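PDB 3KE6: protein Rv1364c/MT1410 from Mycobacterium tuberculosis, which joins an RsbU-like PP2C-type phosphatase domain to an RsbW-like kinase domain, and probably takes part in regulating a sigma factor. Local coordinates for residues A[261-266]-A[279-284]; A[272-277]-A[301-306]; A[320-325]-A[336-341]. One frame throughout, in Å; residues are numbered along the deposited sequence.

Overall arrangement
All three contacts lie in the RsbW-like kinase domain, their centres 10 to 12 Å apart. Contact 1 sets strand 263-267 against helix 273-288; contact 2 packs the start of that helix against helix 292-312; contact 3 pairs strands 322-328 and 333-340. Contacts 1 and 3 share a sheet, with I265 O and V324 N 2.9 Å apart in a probable hydrogen bond. Contact 2 packs on the helix-facing side of contact 3, where I302 CD1 comes to 3.4 Å from A336 CB, and reaches contact 1 through L281 CD2 and I302 CB, 3.7 Å apart. The manganese ions, with D71, D188 and D247 among their ligands, belong to the phosphatase domain instead.

Contact 1: A[261-266]-A[279-284]; sequences PPLHIT and AQLREW. With SO4 (sulfate ion), chain C.
W284 lays one face of its indole against L263 and turns its pyrrole edge to P261. L263 CB stands 3.8 Å from the centroid of the five-membered ring, practically on the ring normal, a CH-pi contact. At the edge, W284 NE1 donates to P261 O over 3.0 Å in a nearly straight bond (165°), with the acceptor in the indole plane and the donor in the carbonyl plane. Face and edge together constrain the ring's tilt, tying the loop before the strand to the helix. Farther along, L263 holds CG anti to its backbone N (chi1 -180°) and carries CD2 to 3.5 Å from L281 CD1, the two side chains crossing at about a right angle. I265 and Q280 come from opposite directions; Q280 OE1 lies 3.6 Å from I265 CG1, and Q280 NE2 is nearest I265 CG2. R282, which does not touch the strand, binds through NE and NH1 a sulfate, probably from the crystallisation liquor, which R278 NE also hydrogen-bonds. With strand 263-266 and helix 279-284 antiparallel at 168° and 9.8 Å apart, this is the helix-on-sheet packing of the alpha/beta sandwich found in histidine kinase-like (GHKL) ATPases.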
ATOM      1  N   PRO A 261     -11.111   4.896 -13.821  1.00 53.21           N
ATOM      2  CA  PRO A 261     -11.253   4.032 -14.983  1.00 52.92           C
ATOM      3  C   PRO A 261      -9.921   3.819 -15.730  1.00 52.57           C
ATOM      4  O   PRO A 261      -8.987   4.604 -15.564  1.00 52.54           O
ATOM      5  CB  PRO A 261     -12.242   4.805 -15.856  1.00 52.50           C
ATOM      6  CG  PRO A 261     -12.137   6.175 -15.403  1.00 52.79           C
ATOM      7  CD  PRO A 261     -11.918   6.114 -13.959  1.00 52.92           C
ATOM      8  N   PRO A 262      -9.828   2.757 -16.536  1.00 51.69           N
ATOM      9  CA  PRO A 262      -8.611   2.532 -17.351  1.00 51.44           C
ATOM     10  C   PRO A 262      -8.367   3.606 -18.425  1.00 50.57           C
ATOM     11  O   PRO A 262      -9.262   4.286 -18.812  1.00 51.01           O
ATOM     12  CB  PRO A 262      -8.862   1.181 -18.016  1.00 50.46           C
ATOM     13  CG  PRO A 262      -9.984   0.576 -17.290  1.00 52.24           C
ATOM     14  CD  PRO A 262     -10.811   1.684 -16.694  1.00 51.10           C
ATOM     15  N   LEU A 263      -7.147   3.728 -18.888  1.00 50.74           N
ATOM     16  CA  LEU A 263      -6.804   4.658 -19.916  1.00 51.49           C
ATOM     17  C   LEU A 263      -6.798   3.963 -21.283  1.00 51.67           C
ATOM     18  O   LEU A 263      -6.238   2.842 -21.440  1.00 50.12           O
ATOM     19  CB  LEU A 263      -5.420   5.243 -19.642  1.00 51.34           C
ATOM     20  CG  LEU A 263      -4.928   6.268 -20.664  1.00 51.24           C
ATOM     21  CD1 LEU A 263      -5.844   7.510 -20.652  1.00 57.91           C
ATOM     22  CD2 LEU A 263      -3.535   6.660 -20.371  1.00 51.16           C
ATOM     23  N   HIS A 264      -7.417   4.640 -22.252  1.00 51.88           N
ATOM     24  CA  HIS A 264      -7.408   4.193 -23.641  0.50 52.93           C
ATOM     25  C   HIS A 264      -7.383   5.364 -24.587  1.00 53.87           C
ATOM     26  O   HIS A 264      -8.235   6.232 -24.500  1.00 56.30           O
ATOM     27  CB  HIS A 264      -8.647   3.409 -24.016  0.50 52.85           C
ATOM     28  CG  HIS A 264      -8.954   3.491 -25.484  0.50 53.33           C
ATOM     29  ND1 HIS A 264      -8.501   2.557 -26.393  0.50 53.38           N
ATOM     30  CD2 HIS A 264      -9.623   4.423 -26.205  0.50 49.56           C
ATOM     31  CE1 HIS A 264      -8.898   2.896 -27.603  0.50 51.02           C
ATOM     32  NE2 HIS A 264      -9.584   4.023 -27.517  0.50 49.72           N
ATOM     33  N   ILE A 265      -6.430   5.384 -25.509  1.00 54.05           N
ATOM     34  CA  ILE A 265      -6.311   6.474 -26.473  1.00 53.60           C
ATOM     35  C   ILE A 265      -6.040   5.857 -27.812  1.00 53.12           C
ATOM     36  O   ILE A 265      -5.236   4.924 -27.897  1.00 53.68           O
ATOM     37  CB  ILE A 265      -5.089   7.371 -26.196  1.00 54.22           C
ATOM     38  CG1 ILE A 265      -4.953   7.717 -24.725  1.00 56.00           C
ATOM     39  CG2 ILE A 265      -5.162   8.638 -27.025  1.00 54.37           C
ATOM     40  CD1 ILE A 265      -3.590   8.327 -24.393  1.00 54.11           C
ATOM     41  N   THR A 266      -6.651   6.409 -28.849  1.00 52.61           N
ATOM     42  CA  THR A 266      -6.437   5.981 -30.225  1.00 53.13           C
ATOM     43  C   THR A 266      -6.016   7.230 -31.000  1.00 53.09           C
ATOM     44  O   THR A 266      -6.816   8.148 -31.154  1.00 53.93           O
ATOM     45  CB  THR A 266      -7.743   5.338 -30.803  1.00 53.32           C
ATOM     46  OG1 THR A 266      -8.051   4.176 -30.044  1.00 55.55           O
ATOM     47  CG2 THR A 266      -7.609   4.901 -32.242  1.00 52.28           C
ATOM     48  N   ALA A 279       0.802  13.658 -22.042  1.00 51.26           N
ATOM     49  CA  ALA A 279      -0.068  14.547 -21.230  1.00 51.81           C
ATOM     50  C   ALA A 279      -1.126  13.710 -20.512  1.00 52.51           C
ATOM     51  O   ALA A 279      -1.257  13.751 -19.290  1.00 52.92           O
ATOM     52  CB  ALA A 279      -0.702  15.623 -22.046  1.00 49.29           C
ATOM     53  N   GLN A 280      -1.846  12.900 -21.280  1.00 53.73           N
ATOM     54  CA  GLN A 280      -2.933  12.103 -20.739  1.00 53.93           C
ATOM     55  C   GLN A 280      -2.475  11.059 -19.767  1.00 54.25           C
ATOM     56  O   GLN A 280      -3.112  10.832 -18.759  1.00 54.71           O
ATOM     57  CB  GLN A 280      -3.677  11.443 -21.861  1.00 53.22           C
ATOM     58  CG  GLN A 280      -4.533  12.387 -22.620  1.00 53.39           C
ATOM     59  CD  GLN A 280      -5.463  11.652 -23.548  1.00 56.44           C
ATOM     60  OE1 GLN A 280      -6.193  10.745 -23.114  1.00 64.83           O
ATOM     61  NE2 GLN A 280      -5.452  12.025 -24.831  1.00 60.87           N
ATOM     62  N   LEU A 281      -1.367  10.414 -20.066  1.00 55.29           N
ATOM     63  CA  LEU A 281      -0.783   9.465 -19.123  1.00 55.88           C
ATOM     64  C   LEU A 281      -0.426  10.089 -17.758  1.00 56.29           C
ATOM     65  O   LEU A 281      -0.618   9.465 -16.698  1.00 56.85           O
ATOM     66  CB  LEU A 281       0.445   8.830 -19.747  1.00 56.70           C
ATOM     67  CG  LEU A 281       0.892   7.443 -19.292  1.00 57.60           C
ATOM     68  CD1 LEU A 281      -0.291   6.497 -19.099  1.00 60.07           C
ATOM     69  CD2 LEU A 281       1.865   6.928 -20.386  1.00 56.87           C
ATOM     70  N   ARG A 282       0.082  11.317 -17.779  1.00 56.14           N
ATOM     71  CA  ARG A 282       0.304  12.060 -16.559  1.00 56.14           C
ATOM     72  C   ARG A 282      -0.999  12.355 -15.813  1.00 56.45           C
ATOM     73  O   ARG A 282      -1.075  12.100 -14.612  1.00 56.89           O
ATOM     74  CB  ARG A 282       1.069  13.365 -16.821  1.00 56.36           C
ATOM     75  CG  ARG A 282       2.539  13.198 -16.668  1.00 57.93           C
ATOM     76  CD  ARG A 282       3.341  14.474 -16.567  1.00 56.22           C
ATOM     77  NE  ARG A 282       4.653  14.090 -17.049  1.00 58.42           N
ATOM     78  CZ  ARG A 282       5.628  13.549 -16.321  1.00 58.64           C
ATOM     79  NH1 ARG A 282       6.767  13.211 -16.903  1.00 63.73           N
ATOM     80  NH2 ARG A 282       5.509  13.356 -15.035  1.00 55.66           N
ATOM     81  N   GLU A 283      -2.021  12.884 -16.487  1.00 55.92           N
ATOM     82  CA  GLU A 283      -3.284  13.091 -15.799  1.00 56.44           C
ATOM     83  C   GLU A 283      -3.666  11.804 -15.091  1.00 55.06           C
ATOM     84  O   GLU A 283      -3.873  11.771 -13.886  1.00 54.95           O
ATOM     85  CB  GLU A 283      -4.425  13.420 -16.761  1.00 56.16           C
ATOM     86  CG  GLU A 283      -4.381  14.769 -17.389  1.00 60.51           C
ATOM     87  CD  GLU A 283      -5.721  15.169 -18.039  1.00 61.75           C
ATOM     88  OE1 GLU A 283      -6.769  14.554 -17.698  1.00 74.39           O
ATOM     89  OE2 GLU A 283      -5.729  16.126 -18.860  1.00 73.76           O
ATOM     90  N   TRP A 284      -3.754  10.750 -15.888  1.00 54.30           N
ATOM     91  CA  TRP A 284      -4.235   9.459 -15.448  1.00 54.44           C
ATOM     92  C   TRP A 284      -3.501   8.953 -14.222  1.00 54.43           C
ATOM     93  O   TRP A 284      -4.141   8.517 -13.268  1.00 53.82           O
ATOM     94  CB  TRP A 284      -4.094   8.439 -16.588  1.00 53.79           C
ATOM     95  CG  TRP A 284      -4.703   7.134 -16.261  1.00 51.32           C
ATOM     96  CD1 TRP A 284      -6.035   6.856 -16.124  1.00 50.72           C
ATOM     97  CD2 TRP A 284      -4.005   5.914 -16.021  1.00 44.58           C
ATOM     98  NE1 TRP A 284      -6.193   5.533 -15.809  1.00 50.09           N
ATOM     99  CE2 TRP A 284      -4.954   4.939 -15.746  1.00 44.01           C
ATOM    100  CE3 TRP A 284      -2.640   5.560 -16.000  1.00 54.24           C
ATOM    101  CZ2 TRP A 284      -4.601   3.636 -15.428  1.00 53.71           C
ATOM    102  CZ3 TRP A 284      -2.284   4.266 -15.693  1.00 50.76           C
ATOM    103  CH2 TRP A 284      -3.257   3.317 -15.417  1.00 52.85           C
TER
HETATM  104  S   SO4 C   1       6.632  15.540 -19.999  1.00 42.67           S
HETATM  105  O1  SO4 C   1       5.486  15.463 -19.151  1.00 45.21           O
HETATM  106  O2  SO4 C   1       6.203  15.533 -21.378  1.00 47.76           O
HETATM  107  O3  SO4 C   1       7.320  16.772 -19.712  1.00 46.71           O
HETATM  108  O4  SO4 C   1       7.517  14.424 -19.808  1.00 43.84           O

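Contact 2: A[272-277]-A[301-306]; sequences NAARTV and AISEFV
A274 and S303 have the nearest CA atoms, 5.3 Å apart, of two helices running nearly antiparallel. The axes of 273-277 and 301-306 come within 8.8 Å at a crossing angle of 152°, and alanines at 273 and 274 keep the side chains between them short. V306 packs against this alanine pair. Its CG1, anti to the backbone N (chi1 172°), reaches over the first helical turn to 3.6 Å from A273 CB and also lies close to A274 N. The other branch, CG2, turns toward the next turn and meets V277 CG2 tip to tip at 4.0 Å. V277 splits its two methyls between partners: CG1 goes to I302 CG2, 3.9 Å away, with the side chains crossing at about a right angle. Along the flank of this apolar patch the methyl of A274 faces S303 OG at 4.0 Å. That hydroxyl has its polar partner in R278, one turn farther along the first helix, which gives the otherwise hydrophobic pair a polar link. At the beginning of that helix N272 O accepts two bonds, from T276 N and, at 3.2 Å, from T276 OG1, which approach from opposite faces of the carbonyl plane. Beyond the pair, I302 and F305 pack on V338, while T276 and V277 touch L267 of strand 263-267; both helices therefore rest on the same sheet. Two antiparallel helices against one face of a mixed sheet make up the helical layer of the GHKL ATPase fold. The second of them, which carries E304, is in relatives the helix of the N box at the nucleotide pocket, a role consistent with the sequence here.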
ATOM      1  N   ASN A 272       3.230  14.502 -33.126  1.00 54.56           N
ATOM      2  CA  ASN A 272       2.745  14.970 -31.827  1.00 53.95           C
ATOM      3  C   ASN A 272       2.099  13.920 -30.978  1.00 52.61           C
ATOM      4  O   ASN A 272       1.471  14.243 -29.965  1.00 52.58           O
ATOM      5  CB  ASN A 272       1.706  16.056 -32.057  1.00 54.03           C
ATOM      6  CG  ASN A 272       2.269  17.199 -32.856  1.00 55.76           C
ATOM      7  OD1 ASN A 272       3.390  17.648 -32.589  1.00 51.92           O
ATOM      8  ND2 ASN A 272       1.516  17.661 -33.859  1.00 53.89           N
ATOM      9  N   ALA A 273       2.231  12.666 -31.380  1.00 51.44           N
ATOM     10  CA  ALA A 273       1.448  11.617 -30.761  1.00 50.67           C
ATOM     11  C   ALA A 273       1.933  11.393 -29.362  1.00 50.50           C
ATOM     12  O   ALA A 273       1.133  11.130 -28.450  1.00 51.27           O
ATOM     13  CB  ALA A 273       1.555  10.345 -31.546  1.00 50.32           C
ATOM     14  N   ALA A 274       3.248  11.482 -29.199  1.00 49.67           N
ATOM     15  CA  ALA A 274       3.881  11.129 -27.960  1.00 50.05           C
ATOM     16  C   ALA A 274       3.561  12.192 -26.926  1.00 50.36           C
ATOM     17  O   ALA A 274       3.366  11.889 -25.742  1.00 49.90           O
ATOM     18  CB  ALA A 274       5.382  10.974 -28.137  1.00 49.36           C
ATOM     19  N   ARG A 275       3.477  13.429 -27.396  1.00 50.48           N
ATOM     20  CA  ARG A 275       3.220  14.558 -26.530  1.00 50.65           C
ATOM     21  C   ARG A 275       1.797  14.431 -26.044  1.00 50.34           C
ATOM     22  O   ARG A 275       1.499  14.692 -24.883  1.00 50.66           O
ATOM     23  CB  ARG A 275       3.462  15.882 -27.279  1.00 50.97           C
ATOM     24  CG  ARG A 275       3.163  17.136 -26.455  1.00 50.85           C
ATOM     25  CD  ARG A 275       3.339  18.390 -27.251  1.00 51.52           C
ATOM     26  NE  ARG A 275       2.515  18.356 -28.448  1.00 61.03           N
ATOM     27  CZ  ARG A 275       2.533  19.268 -29.429  1.00 62.50           C
ATOM     28  NH1 ARG A 275       1.728  19.118 -30.469  1.00 59.37           N
ATOM     29  NH2 ARG A 275       3.327  20.333 -29.376  1.00 62.45           N
ATOM     30  N   THR A 276       0.917  13.987 -26.924  1.00 50.73           N
ATOM     31  CA  THR A 276      -0.487  13.768 -26.550  1.00 50.66           C
ATOM     32  C   THR A 276      -0.626  12.665 -25.523  1.00 50.61           C
ATOM     33  O   THR A 276      -1.192  12.867 -24.462  1.00 50.26           O
ATOM     34  CB  THR A 276      -1.347  13.518 -27.783  1.00 49.86           C
ATOM     35  OG1 THR A 276      -1.382  14.717 -28.555  1.00 48.97           O
ATOM     36  CG2 THR A 276      -2.737  13.224 -27.400  1.00 50.66           C
ATOM     37  N   VAL A 277      -0.040  11.514 -25.809  1.00 51.57           N
ATOM     38  CA  VAL A 277      -0.053  10.404 -24.855  1.00 51.66           C
ATOM     39  C   VAL A 277       0.558  10.763 -23.485  1.00 52.51           C
ATOM     40  O   VAL A 277      -0.112  10.613 -22.466  1.00 54.16           O
ATOM     41  CB  VAL A 277       0.637   9.215 -25.447  1.00 52.46           C
ATOM     42  CG1 VAL A 277       0.776   8.092 -24.421  1.00 48.82           C
ATOM     43  CG2 VAL A 277      -0.145   8.805 -26.718  1.00 48.85           C
ATOM     44  N   ALA A 301       8.728   5.047 -20.750  1.00 52.18           N
ATOM     45  CA  ALA A 301       8.583   3.812 -21.564  1.00 52.62           C
ATOM     46  C   ALA A 301       7.559   4.011 -22.664  1.00 53.00           C
ATOM     47  O   ALA A 301       7.833   3.801 -23.831  1.00 54.20           O
ATOM     48  CB  ALA A 301       8.195   2.622 -20.701  1.00 51.00           C
ATOM     49  N   ILE A 302       6.386   4.460 -22.282  1.00 53.55           N
ATOM     50  CA  ILE A 302       5.272   4.531 -23.214  1.00 54.48           C
ATOM     51  C   ILE A 302       5.510   5.595 -24.252  1.00 54.54           C
ATOM     52  O   ILE A 302       5.203   5.376 -25.426  1.00 55.63           O
ATOM     53  CB  ILE A 302       3.943   4.739 -22.459  1.00 55.26           C
ATOM     54  CG1 ILE A 302       3.693   3.497 -21.580  1.00 57.96           C
ATOM     55  CG2 ILE A 302       2.793   4.972 -23.402  1.00 53.34           C
ATOM     56  CD1 ILE A 302       2.264   3.338 -21.146  1.00 56.99           C
ATOM     57  N   SER A 303       6.076   6.727 -23.838  1.00 53.38           N
ATOM     58  CA  SER A 303       6.427   7.777 -24.766  1.00 52.63           C
ATOM     59  C   SER A 303       7.360   7.216 -25.840  1.00 52.04           C
ATOM     60  O   SER A 303       7.209   7.495 -27.018  1.00 51.89           O
ATOM     61  CB  SER A 303       7.095   8.927 -24.009  1.00 53.36           C
ATOM     62  OG  SER A 303       7.403  10.022 -24.871  1.00 57.43           O
ATOM     63  N   GLU A 304       8.314   6.385 -25.440  1.00 51.59           N
ATOM     64  CA  GLU A 304       9.269   5.861 -26.404  1.00 50.70           C
ATOM     65  C   GLU A 304       8.609   4.844 -27.341  1.00 50.32           C
ATOM     66  O   GLU A 304       8.922   4.806 -28.548  1.00 50.12           O
ATOM     67  CB  GLU A 304      10.525   5.308 -25.715  1.00 50.06           C
ATOM     68  CG  GLU A 304      11.567   6.394 -25.351  1.00 47.61           C
ATOM     69  CD  GLU A 304      12.082   7.204 -26.559  1.00 51.74           C
ATOM     70  OE1 GLU A 304      12.956   6.689 -27.305  1.00 52.68           O
ATOM     71  OE2 GLU A 304      11.639   8.372 -26.755  1.00 50.75           O
ATOM     72  N   PHE A 305       7.667   4.068 -26.811  1.00 49.50           N
ATOM     73  CA  PHE A 305       6.913   3.133 -27.633  1.00 49.04           C
ATOM     74  C   PHE A 305       6.132   3.880 -28.695  1.00 48.50           C
ATOM     75  O   PHE A 305       6.070   3.453 -29.835  1.00 47.80           O
ATOM     76  CB  PHE A 305       5.906   2.345 -26.800  1.00 49.28           C
ATOM     77  CG  PHE A 305       6.510   1.336 -25.864  1.00 48.96           C
ATOM     78  CD1 PHE A 305       7.785   0.860 -26.032  1.00 44.64           C
ATOM     79  CD2 PHE A 305       5.736   0.823 -24.803  1.00 54.08           C
ATOM     80  CE1 PHE A 305       8.303  -0.091 -25.154  1.00 51.72           C
ATOM     81  CE2 PHE A 305       6.244  -0.129 -23.914  1.00 48.48           C
ATOM     82  CZ  PHE A 305       7.530  -0.588 -24.090  1.00 49.95           C
ATOM     83  N   VAL A 306       5.506   4.987 -28.312  1.00 48.80           N
ATOM     84  CA  VAL A 306       4.723   5.761 -29.260  1.00 48.80           C
ATOM     85  C   VAL A 306       5.647   6.359 -30.287  1.00 48.84           C
ATOM     86  O   VAL A 306       5.376   6.226 -31.473  1.00 48.74           O
ATOM     87  CB  VAL A 306       3.895   6.872 -28.603  1.00 49.00           C
ATOM     88  CG1 VAL A 306       3.257   7.766 -29.666  1.00 44.89           C
ATOM     89  CG2 VAL A 306       2.826   6.275 -27.656  1.00 48.43           C
TER

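Contact 3: A[320-325]-A[336-341]; sequences KGIVVA and ASVIDR
V323 O takes two donors: I339 N, across 2.8 Å at 169°, and, weakly, a water. The same water lies 2.9 Å from S337 OG, adding a weak water bridge between the strands. This is a beta hairpin, strands 322-328 and 333-340, inside the mixed sheet of the histidine kinase-like domain. V323 and I339 form a hydrogen-bonded antiparallel pair, completed by V323 N to I339 O, and A325 with S337 forms the next one, with S337 N reaching A325 O over 2.9 Å. Between them V324 and V338 make a non-hydrogen-bonded pair in which V324 CA makes a CA-H...O contact with S337 O (3.3 Å). Side chains alternate. V323, A325, S337 and I339 project from one face, with S337 OG held between its backbone N and carbonyl carbon (chi1 50°), a position from which it meets the water and lies 3.8 Å from A325 CB. I322, V324, V338 and D340 project from the other face, where I322 touches V310 and D340 touches A309, both of helix 292-312; I322 CG2 and V338 CG1 are 4.2 Å apart. D340 bonds through OD1 to G342 N; the sequence matches the first part of the D-x-G-x-G motif, whose aspartate in GHKL relatives binds adenine, and a similar role here is only inferred. G321 and I322 together face L267 as a classic beta bulge, over which R341 folds back, its chain bent at chi3 (-78°) and its NH2 held by a salt bridge to D317 and a bond to S319 O. The guanidinium then lies with one face over the glycine, R341 CZ 3.7 Å from G321 CA.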
ATOM      1  N   LYS A 320      -5.478   6.912 -36.886  1.00 54.31           N
ATOM      2  CA  LYS A 320      -5.791   5.967 -35.788  1.00 54.14           C
ATOM      3  C   LYS A 320      -4.844   4.766 -35.736  1.00 53.22           C
ATOM      4  O   LYS A 320      -5.243   3.654 -35.385  1.00 53.38           O
ATOM      5  CB  LYS A 320      -7.243   5.468 -35.892  1.00 54.09           C
ATOM      6  CG  LYS A 320      -8.278   6.564 -36.032  1.00 54.64           C
ATOM      7  CD  LYS A 320      -8.314   7.491 -34.824  1.00 57.25           C
ATOM      8  CE  LYS A 320      -9.277   8.663 -35.058  1.00 58.42           C
ATOM      9  NZ  LYS A 320     -10.701   8.281 -34.763  1.00 59.83           N
ATOM     10  N   GLY A 321      -3.589   4.996 -36.089  1.00 52.19           N
ATOM     11  CA  GLY A 321      -2.638   3.924 -36.235  1.00 51.65           C
ATOM     12  C   GLY A 321      -2.010   3.502 -34.931  1.00 50.69           C
ATOM     13  O   GLY A 321      -1.262   2.549 -34.913  1.00 50.45           O
ATOM     14  N   ILE A 322      -2.308   4.209 -33.843  1.00 50.16           N
ATOM     15  CA  ILE A 322      -1.719   3.911 -32.555  1.00 50.43           C
ATOM     16  C   ILE A 322      -2.764   3.721 -31.454  1.00 51.34           C
ATOM     17  O   ILE A 322      -3.636   4.585 -31.251  1.00 52.37           O
ATOM     18  CB  ILE A 322      -0.735   4.999 -32.153  1.00 50.54           C
ATOM     19  CG1 ILE A 322       0.305   5.178 -33.284  1.00 51.01           C
ATOM     20  CG2 ILE A 322      -0.052   4.619 -30.823  1.00 48.98           C
ATOM     21  CD1 ILE A 322       1.544   5.932 -32.895  1.00 49.49           C
ATOM     22  N   VAL A 323      -2.676   2.593 -30.745  1.00 50.48           N
ATOM     23  CA  VAL A 323      -3.612   2.307 -29.679  1.00 49.72           C
ATOM     24  C   VAL A 323      -2.852   2.159 -28.388  1.00 49.92           C
ATOM     25  O   VAL A 323      -1.886   1.402 -28.312  1.00 50.10           O
ATOM     26  CB  VAL A 323      -4.426   1.035 -29.965  1.00 49.82           C
ATOM     27  CG1 VAL A 323      -5.555   0.893 -28.959  1.00 46.60           C
ATOM     28  CG2 VAL A 323      -4.974   1.062 -31.404  1.00 47.39           C
ATOM     29  N   VAL A 324      -3.261   2.908 -27.374  1.00 49.91           N
ATOM     30  CA  VAL A 324      -2.593   2.850 -26.080  1.00 49.40           C
ATOM     31  C   VAL A 324      -3.622   2.515 -25.044  1.00 49.33           C
ATOM     32  O   VAL A 324      -4.728   3.033 -25.061  1.00 49.31           O
ATOM     33  CB  VAL A 324      -1.943   4.197 -25.679  1.00 50.08           C
ATOM     34  CG1 VAL A 324      -1.215   4.036 -24.361  1.00 46.87           C
ATOM     35  CG2 VAL A 324      -1.006   4.750 -26.775  1.00 45.06           C
ATOM     36  N   ALA A 325      -3.251   1.632 -24.144  1.00 49.95           N
ATOM     37  CA  ALA A 325      -4.144   1.147 -23.106  1.00 50.20           C
ATOM     38  C   ALA A 325      -3.302   1.017 -21.865  1.00 50.98           C
ATOM     39  O   ALA A 325      -2.133   0.636 -21.945  1.00 52.84           O
ATOM     40  CB  ALA A 325      -4.726  -0.194 -23.502  1.00 49.48           C
ATOM     41  N   ALA A 336       0.412  -1.885 -19.500  1.00 49.87           N
ATOM     42  CA  ALA A 336       0.130  -0.984 -20.586  1.00 50.27           C
ATOM     43  C   ALA A 336       0.544  -1.607 -21.888  1.00 50.49           C
ATOM     44  O   ALA A 336       1.454  -2.447 -21.918  1.00 50.74           O
ATOM     45  CB  ALA A 336       0.867   0.332 -20.391  1.00 50.41           C
ATOM     46  N   SER A 337      -0.108  -1.178 -22.967  1.00 49.55           N
ATOM     47  CA  SER A 337       0.279  -1.637 -24.280  1.00 49.25           C
ATOM     48  C   SER A 337       0.151  -0.540 -25.294  1.00 49.13           C
ATOM     49  O   SER A 337      -0.757   0.275 -25.239  1.00 48.86           O
ATOM     50  CB  SER A 337      -0.555  -2.835 -24.738  1.00 49.42           C
ATOM     51  OG  SER A 337      -1.938  -2.601 -24.592  1.00 48.99           O
ATOM     52  N   VAL A 338       1.086  -0.556 -26.227  1.00 48.62           N
ATOM     53  CA  VAL A 338       1.112   0.357 -27.316  1.00 48.15           C
ATOM     54  C   VAL A 338       1.082  -0.520 -28.548  1.00 48.01           C
ATOM     55  O   VAL A 338       2.037  -1.237 -28.812  1.00 47.08           O
ATOM     56  CB  VAL A 338       2.364   1.215 -27.252  1.00 48.24           C
ATOM     57  CG1 VAL A 338       2.456   2.149 -28.471  1.00 44.25           C
ATOM     58  CG2 VAL A 338       2.363   1.984 -25.945  1.00 46.79           C
ATOM     59  N   ILE A 339      -0.048  -0.496 -29.258  1.00 48.26           N
ATOM     60  CA  ILE A 339      -0.242  -1.333 -30.444  1.00 49.17           C
ATOM     61  C   ILE A 339      -0.265  -0.438 -31.664  1.00 49.33           C
ATOM     62  O   ILE A 339      -1.010   0.544 -31.693  1.00 49.69           O
ATOM     63  CB  ILE A 339      -1.561  -2.117 -30.373  1.00 48.99           C
ATOM     64  CG1 ILE A 339      -1.578  -2.988 -29.126  1.00 48.23           C
ATOM     65  CG2 ILE A 339      -1.741  -2.938 -31.633  1.00 47.36           C
ATOM     66  CD1 ILE A 339      -2.808  -3.868 -28.988  1.00 49.13           C
ATOM     67  N   ASP A 340       0.546  -0.756 -32.661  1.00 50.10           N
ATOM     68  CA  ASP A 340       0.544   0.025 -33.901  1.00 51.91           C
ATOM     69  C   ASP A 340       0.468  -0.885 -35.124  1.00 52.24           C
ATOM     70  O   ASP A 340       0.495  -2.099 -34.996  1.00 51.30           O
ATOM     71  CB  ASP A 340       1.759   0.969 -33.967  1.00 51.93           C
ATOM     72  CG  ASP A 340       3.100   0.223 -34.179  1.00 54.62           C
ATOM     73  OD1 ASP A 340       3.406  -0.122 -35.344  1.00 55.41           O
ATOM     74  OD2 ASP A 340       3.856   0.014 -33.186  1.00 57.40           O
ATOM     75  N   ARG A 341       0.381  -0.292 -36.309  1.00 54.39           N
ATOM     76  CA  ARG A 341       0.160  -1.072 -37.540  1.00 56.61           C
ATOM     77  C   ARG A 341       1.427  -1.667 -38.181  1.00 58.46           C
ATOM     78  O   ARG A 341       1.434  -2.028 -39.363  1.00 59.32           O
ATOM     79  CB  ARG A 341      -0.663  -0.259 -38.537  1.00 56.30           C
ATOM     80  CG  ARG A 341      -2.101  -0.102 -38.054  1.00 56.56           C
ATOM     81  CD  ARG A 341      -3.065   0.093 -39.178  1.00 57.55           C
ATOM     82  NE  ARG A 341      -3.016   1.459 -39.674  1.00 60.46           N
ATOM     83  CZ  ARG A 341      -3.889   2.424 -39.379  1.00 59.14           C
ATOM     84  NH1 ARG A 341      -4.925   2.201 -38.583  1.00 56.14           N
ATOM     85  NH2 ARG A 341      -3.723   3.624 -39.921  1.00 59.95           N
TER
HETATM   86  O   HOH W   1      -3.202  -0.965 -26.580  1.00 39.80           O